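Local structure of putative exported protein (Bacteroides fragilis, 4RAA) at residues Asn141-Ser146 against Tyr207-Ser212; Phe157-Thr162 against Gln187-Val192; Asp109-Tyr114 against Ser164-Ile169. The protein is of unknown function but folds as a six-bladed beta-propeller of the YWTD superfamily and is probably exported from the cytoplasm. All blocks are in the same frame, centred on the assembly; numbering follows the deposited sequence.

Contact 1: residues Asn141-Ser146 against Tyr207-Ser212; sequences NLLWNS and YRVGTS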
loop_
_atom_site.group_PDB
_atom_site.type_symbol
_atom_site.label_atom_id
_atom_site.label_comp_id
_atom_site.label_asym_id
_atom_site.label_seq_id
_atom_site.Cartn_x
_atom_site.Cartn_y
_atom_site.Cartn_z
ATOM N N ASN A 141 -10.391 -2.056 -12.521
ATOM C CA ASN A 141 -9.731 -3.180 -11.860
ATOM C C ASN A 141 -8.402 -3.479 -12.548
ATOM O O ASN A 141 -8.168 -3.069 -13.690
ATOM C CB ASN A 141 -10.608 -4.430 -11.900
ATOM C CG ASN A 141 -11.943 -4.240 -11.208
ATOM O OD1 ASN A 141 -12.051 -3.528 -10.208
ATOM N ND2 ASN A 141 -12.972 -4.882 -11.739
ATOM N N LEU A 142 -7.565 -4.250 -11.868
ATOM C CA LEU A 142 -6.200 -4.517 -12.306
ATOM C C LEU A 142 -6.033 -5.963 -12.751
ATOM O O LEU A 142 -6.504 -6.863 -12.060
ATOM C CB LEU A 142 -5.256 -4.219 -11.133
ATOM C CG LEU A 142 -5.443 -2.848 -10.451
ATOM C CD1 LEU A 142 -4.666 -2.784 -9.143
ATOM C CD2 LEU A 142 -5.069 -1.701 -11.386
ATOM N N LEU A 143 -5.388 -6.173 -13.907
ATOM C CA LEU A 143 -5.059 -7.519 -14.408
ATOM C C LEU A 143 -3.583 -7.733 -14.144
ATOM O O LEU A 143 -2.768 -6.948 -14.616
ATOM C CB LEU A 143 -5.329 -7.669 -15.909
ATOM C CG LEU A 143 -5.000 -9.030 -16.559
ATOM C CD1 LEU A 143 -5.835 -10.157 -15.959
ATOM C CD2 LEU A 143 -5.203 -8.981 -18.066
ATOM N N TRP A 144 -3.262 -8.780 -13.381
ATOM C CA TRP A 144 -1.889 -9.185 -13.054
ATOM C C TRP A 144 -1.667 -10.605 -13.576
ATOM O O TRP A 144 -2.636 -11.369 -13.714
ATOM C CB TRP A 144 -1.684 -9.280 -11.542
ATOM C CG TRP A 144 -2.020 -8.106 -10.719
ATOM C CD1 TRP A 144 -3.269 -7.697 -10.334
ATOM C CD2 TRP A 144 -1.095 -7.250 -10.060
ATOM N NE1 TRP A 144 -3.176 -6.603 -9.513
ATOM C CE2 TRP A 144 -1.853 -6.307 -9.324
ATOM C CE3 TRP A 144 0.306 -7.173 -10.031
ATOM C CZ2 TRP A 144 -1.260 -5.297 -8.570
ATOM C CZ3 TRP A 144 0.905 -6.166 -9.284
ATOM C CH2 TRP A 144 0.114 -5.235 -8.554
ATOM N N ASN A 145 -0.403 -10.960 -13.825
ATOM C CA ASN A 145 -0.052 -12.328 -14.196
ATOM C C ASN A 145 0.319 -13.053 -12.902
ATOM O O ASN A 145 0.718 -12.406 -11.935
ATOM C CB ASN A 145 1.064 -12.385 -15.268
ATOM C CG ASN A 145 2.471 -12.111 -14.717
ATOM O OD1 ASN A 145 2.706 -11.137 -14.000
ATOM N ND2 ASN A 145 3.416 -12.952 -15.093
ATOM N N SER A 146 0.165 -14.380 -12.887
ATOM C CA SER A 146 0.498 -15.233 -11.726
ATOM C C SER A 146 1.793 -16.026 -11.944
ATOM O O SER A 146 1.791 -16.988 -12.708
ATOM C CB SER A 146 -0.653 -16.213 -11.433
ATOM O OG SER A 146 -0.252 -17.254 -10.544
ATOM N N TYR A 207 -6.416 -13.813 -25.847
ATOM C CA TYR A 207 -7.714 -13.643 -25.198
ATOM C C TYR A 207 -7.903 -12.198 -24.768
ATOM O O TYR A 207 -6.984 -11.599 -24.247
ATOM C CB TYR A 207 -7.814 -14.552 -23.962
ATOM C CG TYR A 207 -7.662 -16.032 -24.250
ATOM C CD1 TYR A 207 -6.396 -16.636 -24.255
ATOM C CD2 TYR A 207 -8.780 -16.840 -24.510
ATOM C CE1 TYR A 207 -6.246 -17.995 -24.515
ATOM C CE2 TYR A 207 -8.641 -18.201 -24.772
ATOM C CZ TYR A 207 -7.377 -18.770 -24.772
ATOM O OH TYR A 207 -7.231 -20.099 -25.031
ATOM N N ARG A 208 -9.097 -11.655 -25.005
ATOM C CA ARG A 208 -9.485 -10.318 -24.545
ATOM C C ARG A 208 -9.977 -10.594 -23.133
ATOM O O ARG A 208 -10.930 -11.347 -22.973
ATOM C CB ARG A 208 -10.613 -9.765 -25.417
ATOM C CG ARG A 208 -10.971 -8.302 -25.191
ATOM C CD ARG A 208 -12.224 -7.956 -25.982
ATOM N NE ARG A 208 -13.409 -8.448 -25.289
ATOM C CZ ARG A 208 -14.588 -8.758 -25.849
ATOM N NH1 ARG A 208 -14.803 -8.699 -27.173
ATOM N NH2 ARG A 208 -15.575 -9.179 -25.056
ATOM N N VAL A 209 -9.305 -10.040 -22.122
ATOM C CA VAL A 209 -9.642 -10.297 -20.707
ATOM C C VAL A 209 -10.260 -9.090 -20.017
ATOM O O VAL A 209 -9.634 -8.035 -19.954
ATOM C CB VAL A 209 -8.397 -10.705 -19.876
ATOM C CG1 VAL A 209 -8.791 -11.028 -18.421
ATOM C CG2 VAL A 209 -7.666 -11.880 -20.532
ATOM N N GLY A 210 -11.474 -9.275 -19.496
ATOM C CA GLY A 210 -12.189 -8.276 -18.684
ATOM C C GLY A 210 -12.379 -8.853 -17.286
ATOM O O GLY A 210 -11.876 -9.944 -16.992
ATOM N N THR A 211 -13.100 -8.139 -16.423
ATOM C CA THR A 211 -13.364 -8.616 -15.055
ATOM C C THR A 211 -14.194 -9.919 -15.030
ATOM O O THR A 211 -13.876 -10.814 -14.250
ATOM C CB THR A 211 -14.016 -7.516 -14.179
ATOM O OG1 THR A 211 -13.148 -6.382 -14.127
ATOM C CG2 THR A 211 -14.274 -8.000 -12.750
ATOM N N SER A 212 -15.217 -10.027 -15.890
ATOM C CA SER A 212 -16.100 -11.220 -15.972
ATOM C C SER A 212 -16.120 -11.858 -17.364
ATOM O O SER A 212 -17.174 -12.335 -17.804
ATOM C CB SER A 212 -17.520 -10.833 -15.579
ATOM O OG SER A 212 -17.513 -10.168 -14.343
#

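Contact 2: residues Phe157-Thr162 against Gln187-Val192; sequences FYFVVT and QMIYKV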
loop_
_atom_site.group_PDB
_atom_site.type_symbol
_atom_site.label_atom_id
_atom_site.label_comp_id
_atom_site.label_asym_id
_atom_site.label_seq_id
_atom_site.Cartn_x
_atom_site.Cartn_y
_atom_site.Cartn_z
ATOM N N PHE A 157 -3.609 -20.902 -11.907
ATOM C CA PHE A 157 -4.083 -19.991 -12.950
ATOM C C PHE A 157 -2.923 -19.191 -13.525
ATOM O O PHE A 157 -1.885 -19.030 -12.869
ATOM C CB PHE A 157 -5.141 -19.047 -12.394
ATOM C CG PHE A 157 -6.428 -19.721 -12.037
ATOM C CD1 PHE A 157 -6.628 -20.252 -10.758
ATOM C CD2 PHE A 157 -7.470 -19.802 -12.964
ATOM C CE1 PHE A 157 -7.842 -20.863 -10.415
ATOM C CE2 PHE A 157 -8.688 -20.416 -12.627
ATOM C CZ PHE A 157 -8.873 -20.946 -11.351
ATOM N N TYR A 158 -3.103 -18.706 -14.753
ATOM C CA TYR A 158 -2.086 -17.877 -15.423
ATOM C C TYR A 158 -2.168 -16.399 -15.009
ATOM O O TYR A 158 -1.127 -15.763 -14.813
ATOM C CB TYR A 158 -2.158 -18.014 -16.950
ATOM C CG TYR A 158 -1.424 -19.213 -17.509
ATOM C CD1 TYR A 158 -0.034 -19.250 -17.505
ATOM C CD2 TYR A 158 -2.107 -20.282 -18.099
ATOM C CE1 TYR A 158 0.660 -20.332 -18.024
ATOM C CE2 TYR A 158 -1.418 -21.367 -18.642
ATOM C CZ TYR A 158 -0.034 -21.389 -18.598
ATOM O OH TYR A 158 0.672 -22.453 -19.118
ATOM N N PHE A 159 -3.394 -15.870 -14.881
ATOM C CA PHE A 159 -3.654 -14.458 -14.509
ATOM C C PHE A 159 -4.695 -14.347 -13.404
ATOM O O PHE A 159 -5.402 -15.308 -13.105
ATOM C CB PHE A 159 -4.167 -13.661 -15.713
ATOM C CG PHE A 159 -3.319 -13.807 -16.942
ATOM C CD1 PHE A 159 -2.243 -12.953 -17.169
ATOM C CD2 PHE A 159 -3.596 -14.808 -17.880
ATOM C CE1 PHE A 159 -1.455 -13.098 -18.301
ATOM C CE2 PHE A 159 -2.819 -14.954 -19.016
ATOM C CZ PHE A 159 -1.744 -14.102 -19.221
ATOM N N VAL A 160 -4.794 -13.151 -12.833
ATOM C CA VAL A 160 -5.757 -12.856 -11.760
ATOM C C VAL A 160 -6.208 -11.395 -11.821
ATOM O O VAL A 160 -5.394 -10.513 -12.055
ATOM C CB VAL A 160 -5.175 -13.207 -10.357
ATOM C CG1 VAL A 160 -3.922 -12.406 -10.034
ATOM C CG2 VAL A 160 -6.217 -13.032 -9.252
ATOM N N VAL A 161 -7.502 -11.156 -11.603
ATOM C CA VAL A 161 -8.059 -9.807 -11.609
ATOM C C VAL A 161 -8.323 -9.391 -10.168
ATOM O O VAL A 161 -8.973 -10.133 -9.435
ATOM C CB VAL A 161 -9.341 -9.728 -12.447
ATOM C CG1 VAL A 161 -9.920 -8.309 -12.426
ATOM C CG2 VAL A 161 -9.046 -10.186 -13.875
ATOM N N THR A 162 -7.806 -8.222 -9.775
ATOM C CA THR A 162 -7.988 -7.674 -8.421
ATOM C C THR A 162 -8.566 -6.278 -8.480
ATOM O O THR A 162 -8.438 -5.594 -9.503
ATOM C CB THR A 162 -6.659 -7.547 -7.629
ATOM O OG1 THR A 162 -5.944 -6.356 -8.007
ATOM C CG2 THR A 162 -5.786 -8.777 -7.802
ATOM N N GLN A 187 6.556 -9.650 -20.433
ATOM C CA GLN A 187 5.330 -8.845 -20.596
ATOM C C GLN A 187 4.417 -9.624 -21.578
ATOM O O GLN A 187 4.697 -9.676 -22.778
ATOM C CB GLN A 187 5.705 -7.452 -21.150
ATOM C CG GLN A 187 4.592 -6.414 -21.251
ATOM C CD GLN A 187 4.219 -5.780 -19.929
ATOM O OE1 GLN A 187 5.037 -5.694 -19.011
ATOM N NE2 GLN A 187 2.975 -5.302 -19.837
HETATM N N MSE A 188 3.330 -10.204 -21.071
HETATM C CA MSE A 188 2.371 -11.017 -21.879
HETATM C C MSE A 188 0.943 -10.536 -21.704
HETATM O O MSE A 188 -0.022 -11.308 -21.783
HETATM C CB MSE A 188 2.588 -12.521 -21.625
HETATM C CG MSE A 188 1.977 -13.169 -20.365
HETATM SE SE MSE A 188 2.483 -12.249 -18.707
HETATM C CE MSE A 188 4.239 -13.089 -18.444
ATOM N N ILE A 189 0.818 -9.227 -21.487
ATOM C CA ILE A 189 -0.449 -8.535 -21.321
ATOM C C ILE A 189 -0.278 -7.194 -22.032
ATOM O O ILE A 189 0.771 -6.537 -21.852
ATOM C CB ILE A 189 -0.776 -8.242 -19.842
ATOM C CG1 ILE A 189 -0.489 -9.444 -18.939
ATOM C CG2 ILE A 189 -2.238 -7.833 -19.698
ATOM C CD1 ILE A 189 -0.783 -9.177 -17.477
ATOM N N TYR A 190 -1.279 -6.799 -22.824
ATOM C CA TYR A 190 -1.254 -5.516 -23.548
ATOM C C TYR A 190 -2.648 -4.944 -23.824
ATOM O O TYR A 190 -3.673 -5.633 -23.658
ATOM C CB TYR A 190 -0.443 -5.638 -24.854
ATOM C CG TYR A 190 -0.995 -6.587 -25.903
ATOM C CD1 TYR A 190 -2.044 -6.192 -26.738
ATOM C CD2 TYR A 190 -0.438 -7.867 -26.103
ATOM C CE1 TYR A 190 -2.559 -7.037 -27.709
ATOM C CE2 TYR A 190 -0.946 -8.725 -27.086
ATOM C CZ TYR A 190 -2.010 -8.294 -27.888
ATOM O OH TYR A 190 -2.555 -9.083 -28.867
ATOM N N LYS A 191 -2.650 -3.678 -24.254
ATOM C CA LYS A 191 -3.856 -2.942 -24.611
ATOM C C LYS A 191 -3.932 -2.628 -26.112
ATOM O O LYS A 191 -2.903 -2.543 -26.803
ATOM C CB LYS A 191 -3.973 -1.629 -23.814
ATOM C CG LYS A 191 -4.408 -1.793 -22.358
ATOM C CD LYS A 191 -4.939 -0.498 -21.726
ATOM C CE LYS A 191 -3.870 0.582 -21.586
ATOM N NZ LYS A 191 -4.395 1.799 -20.909
ATOM N N VAL A 192 -5.173 -2.528 -26.596
ATOM C CA VAL A 192 -5.524 -2.097 -27.955
ATOM C C VAL A 192 -6.799 -1.296 -27.708
ATOM O O VAL A 192 -7.884 -1.875 -27.510
ATOM C CB VAL A 192 -5.754 -3.259 -28.948
ATOM C CG1 VAL A 192 -6.217 -2.729 -30.306
ATOM C CG2 VAL A 192 -4.483 -4.098 -29.101
#

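Contact 3: residues Asp109-Tyr114 against Ser164-Ile169; sequences DKVLYY and SLFDII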
loop_
_atom_site.group_PDB
_atom_site.type_symbol
_atom_site.label_atom_id
_atom_site.label_comp_id
_atom_site.label_asym_id
_atom_site.label_seq_id
_atom_site.Cartn_x
_atom_site.Cartn_y
_atom_site.Cartn_z
ATOM N N ASP A 109 9.870 -6.944 -4.018
ATOM C CA ASP A 109 8.449 -7.307 -3.824
ATOM C C ASP A 109 7.561 -6.121 -3.476
ATOM O O ASP A 109 6.817 -6.145 -2.489
ATOM C CB ASP A 109 8.315 -8.444 -2.794
ATOM C CG ASP A 109 8.838 -9.761 -3.322
ATOM O OD1 ASP A 109 8.174 -10.320 -4.231
ATOM O OD2 ASP A 109 9.884 -10.238 -2.819
ATOM N N LYS A 110 7.679 -5.075 -4.297
ATOM C CA LYS A 110 6.888 -3.854 -4.135
ATOM C C LYS A 110 6.496 -3.183 -5.455
ATOM O O LYS A 110 7.069 -3.457 -6.505
ATOM C CB LYS A 110 7.608 -2.863 -3.216
ATOM C CG LYS A 110 9.029 -2.506 -3.630
ATOM C CD LYS A 110 9.523 -1.299 -2.838
ATOM C CE LYS A 110 10.953 -0.929 -3.208
ATOM N NZ LYS A 110 11.428 0.348 -2.600
ATOM N N VAL A 111 5.492 -2.320 -5.352
ATOM C CA VAL A 111 4.943 -1.521 -6.442
ATOM C C VAL A 111 5.240 -0.082 -6.055
ATOM O O VAL A 111 4.909 0.315 -4.938
ATOM C CB VAL A 111 3.398 -1.664 -6.524
ATOM C CG1 VAL A 111 2.845 -0.918 -7.733
ATOM C CG2 VAL A 111 2.995 -3.127 -6.600
ATOM N N LEU A 112 5.829 0.700 -6.955
ATOM C CA LEU A 112 6.140 2.112 -6.667
ATOM C C LEU A 112 5.301 2.997 -7.572
ATOM O O LEU A 112 5.292 2.793 -8.791
ATOM C CB LEU A 112 7.628 2.415 -6.827
ATOM C CG LEU A 112 8.538 1.490 -5.997
ATOM C CD1 LEU A 112 9.043 0.309 -6.826
ATOM C CD2 LEU A 112 9.719 2.249 -5.423
ATOM N N TYR A 113 4.597 3.956 -6.959
ATOM C CA TYR A 113 3.721 4.892 -7.650
ATOM C C TYR A 113 4.412 6.249 -7.734
ATOM O O TYR A 113 4.844 6.788 -6.723
ATOM C CB TYR A 113 2.377 5.022 -6.918
ATOM C CG TYR A 113 1.591 3.726 -6.895
ATOM C CD1 TYR A 113 1.919 2.695 -6.000
ATOM C CD2 TYR A 113 0.525 3.517 -7.777
ATOM C CE1 TYR A 113 1.203 1.498 -5.993
ATOM C CE2 TYR A 113 -0.194 2.325 -7.786
ATOM C CZ TYR A 113 0.145 1.316 -6.893
ATOM O OH TYR A 113 -0.553 0.136 -6.885
ATOM N N TYR A 114 4.536 6.757 -8.959
ATOM C CA TYR A 114 5.092 8.071 -9.259
ATOM C C TYR A 114 4.012 8.908 -9.948
ATOM O O TYR A 114 3.043 8.365 -10.480
ATOM C CB TYR A 114 6.310 7.935 -10.171
ATOM C CG TYR A 114 7.439 7.113 -9.590
ATOM C CD1 TYR A 114 8.435 7.701 -8.805
ATOM C CD2 TYR A 114 7.526 5.743 -9.837
ATOM C CE1 TYR A 114 9.487 6.945 -8.277
ATOM C CE2 TYR A 114 8.575 4.977 -9.316
ATOM C CZ TYR A 114 9.546 5.581 -8.541
ATOM O OH TYR A 114 10.555 4.815 -8.034
ATOM N N SER A 164 -8.830 -2.207 -6.928
ATOM C CA SER A 164 -7.914 -1.098 -6.593
ATOM C C SER A 164 -6.912 -1.464 -5.468
ATOM O O SER A 164 -5.711 -1.288 -5.590
ATOM C CB SER A 164 -8.803 0.094 -6.152
ATOM O OG SER A 164 -8.109 1.180 -5.577
ATOM N N LEU A 165 -7.457 -2.055 -4.411
ATOM C CA LEU A 165 -6.743 -2.374 -3.169
ATOM C C LEU A 165 -5.926 -3.693 -3.190
ATOM O O LEU A 165 -5.220 -3.974 -2.219
ATOM C CB LEU A 165 -7.805 -2.361 -2.027
ATOM C CG LEU A 165 -7.511 -2.174 -0.542
ATOM C CD1 LEU A 165 -6.747 -0.890 -0.283
ATOM C CD2 LEU A 165 -8.819 -2.144 0.240
ATOM N N PHE A 166 -6.001 -4.456 -4.290
ATOM C CA PHE A 166 -5.299 -5.760 -4.525
ATOM C C PHE A 166 -6.024 -7.037 -4.013
ATOM O O PHE A 166 -5.449 -8.138 -4.081
ATOM C CB PHE A 166 -3.811 -5.835 -4.072
ATOM C CG PHE A 166 -2.908 -4.710 -4.539
ATOM C CD1 PHE A 166 -3.181 -3.911 -5.670
ATOM C CD2 PHE A 166 -1.660 -4.551 -3.899
ATOM C CE1 PHE A 166 -2.276 -2.918 -6.064
ATOM C CE2 PHE A 166 -0.749 -3.581 -4.314
ATOM C CZ PHE A 166 -1.057 -2.764 -5.394
ATOM N N ASP A 167 -7.251 -6.914 -3.506
ATOM C CA ASP A 167 -8.042 -8.096 -3.114
ATOM C C ASP A 167 -8.480 -8.789 -4.415
ATOM O O ASP A 167 -8.916 -8.119 -5.354
ATOM C CB ASP A 167 -9.256 -7.711 -2.259
ATOM C CG ASP A 167 -8.869 -7.118 -0.905
ATOM O OD1 ASP A 167 -7.764 -7.409 -0.386
ATOM O OD2 ASP A 167 -9.693 -6.364 -0.347
ATOM N N ILE A 168 -8.352 -10.117 -4.457
ATOM C CA ILE A 168 -8.631 -10.910 -5.666
ATOM C C ILE A 168 -10.120 -10.952 -5.968
ATOM O O ILE A 168 -10.896 -11.350 -5.101
ATOM C CB ILE A 168 -8.068 -12.365 -5.547
ATOM C CG1 ILE A 168 -6.530 -12.332 -5.433
ATOM C CG2 ILE A 168 -8.503 -13.240 -6.737
ATOM C CD1 ILE A 168 -5.873 -13.645 -5.048
ATOM N N ILE A 169 -10.503 -10.554 -7.190
ATOM C CA ILE A 169 -11.908 -10.600 -7.650
ATOM C C ILE A 169 -12.154 -11.949 -8.324
ATOM O O ILE A 169 -13.078 -12.662 -7.932
ATOM C CB ILE A 169 -12.277 -9.429 -8.594
ATOM C CG1 ILE A 169 -12.147 -8.099 -7.836
ATOM C CG2 ILE A 169 -13.708 -9.590 -9.132
ATOM C CD1 ILE A 169 -12.310 -6.856 -8.692
#

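Contact 1: residues Asn141-Ser146 against Tyr207-Ser212
Asn-141 pairs with Thr-211 and Leu-143 with Val-209 as the two backbones run in roughly opposite senses, their CA atoms 7.3 Å apart in the first pair and 8.3 Å in the second. That spacing is too wide for backbone pairing, and the segments belong to different sheets: 142-145 is a strand of the four-stranded sheet spanning 134-174, whereas 203-210 lies in the sheet that follows it in the chain. Side chains therefore carry the whole contact, one pair polar and one apolar. Asn-141 offers its amide nitrogen: ND2 donates to OG1 of Thr-211 over 2.8 Å, with an N-H...O angle of 162° and the hydroxyl oxygen only 5° out of the amide plane. The two side chains meet at about a right angle. Thr-211 turns OG1 beside its own backbone N (chi1 -59°), which leaves CG2 anti to that N and 3.5 Å from ND2 of Asn-141. The same hydroxyl oxygen is hydrogen-bonded to OD2 of Asp-139, while the other carboxylate oxygen, OD1, accepts from the backbone N-H of Asn-141. One step deeper, Leu-143 crosses Val-209 in a similar perpendicular fashion. Its CD1 lies 3.9 Å from CG1 of Val-209, and its CD2 lies 4.1 Å from both CB and CG1. Val-196 and Ala-198 of strand 195-200 extend this apolar layer, touching Leu-143 and Val-209 respectively. Two different chemistries thus join neighbouring propeller blades: dispersion between buried branches inside, and at the partly exposed margin a short hydrogen-bonded chain in which the threonine hydroxyl accepts from the asparagine amide and so probably donates to the aspartate, which would fix the orientation of both polar groups.

Contact 2: residues Phe157-Thr162 against Gln187-Val192
A Met-aromatic contact, set within an apolar seam between two successive blades of the propeller, joins Phe-159 to Met-188, and Ile-189 completes the cluster. Met-188 is present as selenomethionine, so selenium occupies the place of sulfur. Phe-159 comes from the third strand of its antiparallel sheet, just past a corner in the chain at Tyr-158, and directs its ring at the opening of strand 189-192, an edge strand of the following blade. The backbones stay well apart, with 9.6 Å between the CA atoms of Phe-159 and Ile-189, and the aromatic ring bridges much of that distance. With chi1 at 81°, CG of Met-188 sits between its own backbone N and carbonyl carbon and comes to the edge of the Phe-159 ring, near its plane and 4.0 Å from CZ; bends at chi2 and chi3 then set the selenium and its methyl group. SE lies 4.0 Å from CE1 of Phe-159, 5.3 Å from the ring centroid and 72° off the ring normal, an oblique approach. Ile-189 and the phenyl group run alongside in opposite senses, with CG1 of Ile-189 3.8 Å from CE1 of Phe-159 and its CD1 4.1 Å from CD1 of that ring. Beside the cluster, NE2 of Gln-187 bonds to O of Ile-189 over 3.2 Å, tying the residues before the strand to its start, and OE1 of Gln-187 is hydrogen-bonded to OG of Ser-91. Ala-198 of strand 195-200 and Met-173 of strand 168-174 also touch Phe-159. Large side chains reaching from one sheet to the next, across a gap bridged by side chains alone, exemplify the hydrophobic interface between adjacent blades of a beta-propeller.

Contact 3: residues Asp109-Tyr114 against Ser164-Ile169
Phe-166 and Tyr-113 both hold CG beside the backbone N, with chi1 at -50° and -64°, and point at each other, so that the Tyr-113 hydroxyl reaches the Phe-166 ring. The contact spans two neighbouring blades of the beta-propeller: Tyr-113 and Val-111 lie on strand 110-115, whereas Phe-166 occupies the turn leading into strand 168-174. At Phe-166 the backbone adopts a left-handed conformation (phi 87°), as befits a tight turn, and the side chain points toward the neighbouring sheet. Further partners would hold the plane of this ring: Arg-125 makes a cation-pi interaction with it, and Trp-144 meets it edge-to-face. Tyr-113 is held in turn by stacking on Tyr-123. Arg-126 of the second subunit also packs on Phe-166, so the aromatic group lies where a seam between blades reaches the dimer interface. Val-111 adds a looser apolar touch, CG2 lying 4.2 Å from CZ of Phe-166 in an oblique approach. The Tyr-113 hydroxyl comes instead at the ring edge, near the plane of the phenyl group, with OH 3.3 Å from CZ and 3.6 Å from CE1 of Phe-166.

How the contacts relate
One four-stranded blade supplies a segment to every contact: 141-146, 157-162 and 164-169 follow one another through it. Contacts 1 and 2 face the next blade, their centres about 5 Å apart, and Leu-143 touches Phe-159, Ile-189 and Val-209, merging the two into one interface. Contact 3 faces the preceding blade, its centre about 14 Å from the centre of each of the others. Backbone pairing couples contacts 1 and 2, with N of Leu-142 2.9 Å from O of Thr-162, and contacts 2 and 3, with N of Ile-169 2.7 Å from O of Val-161. A phosphate ion, probably from the crystallisation liquor, lies about 4 Å from the Phe-166 side chain, at contact 3.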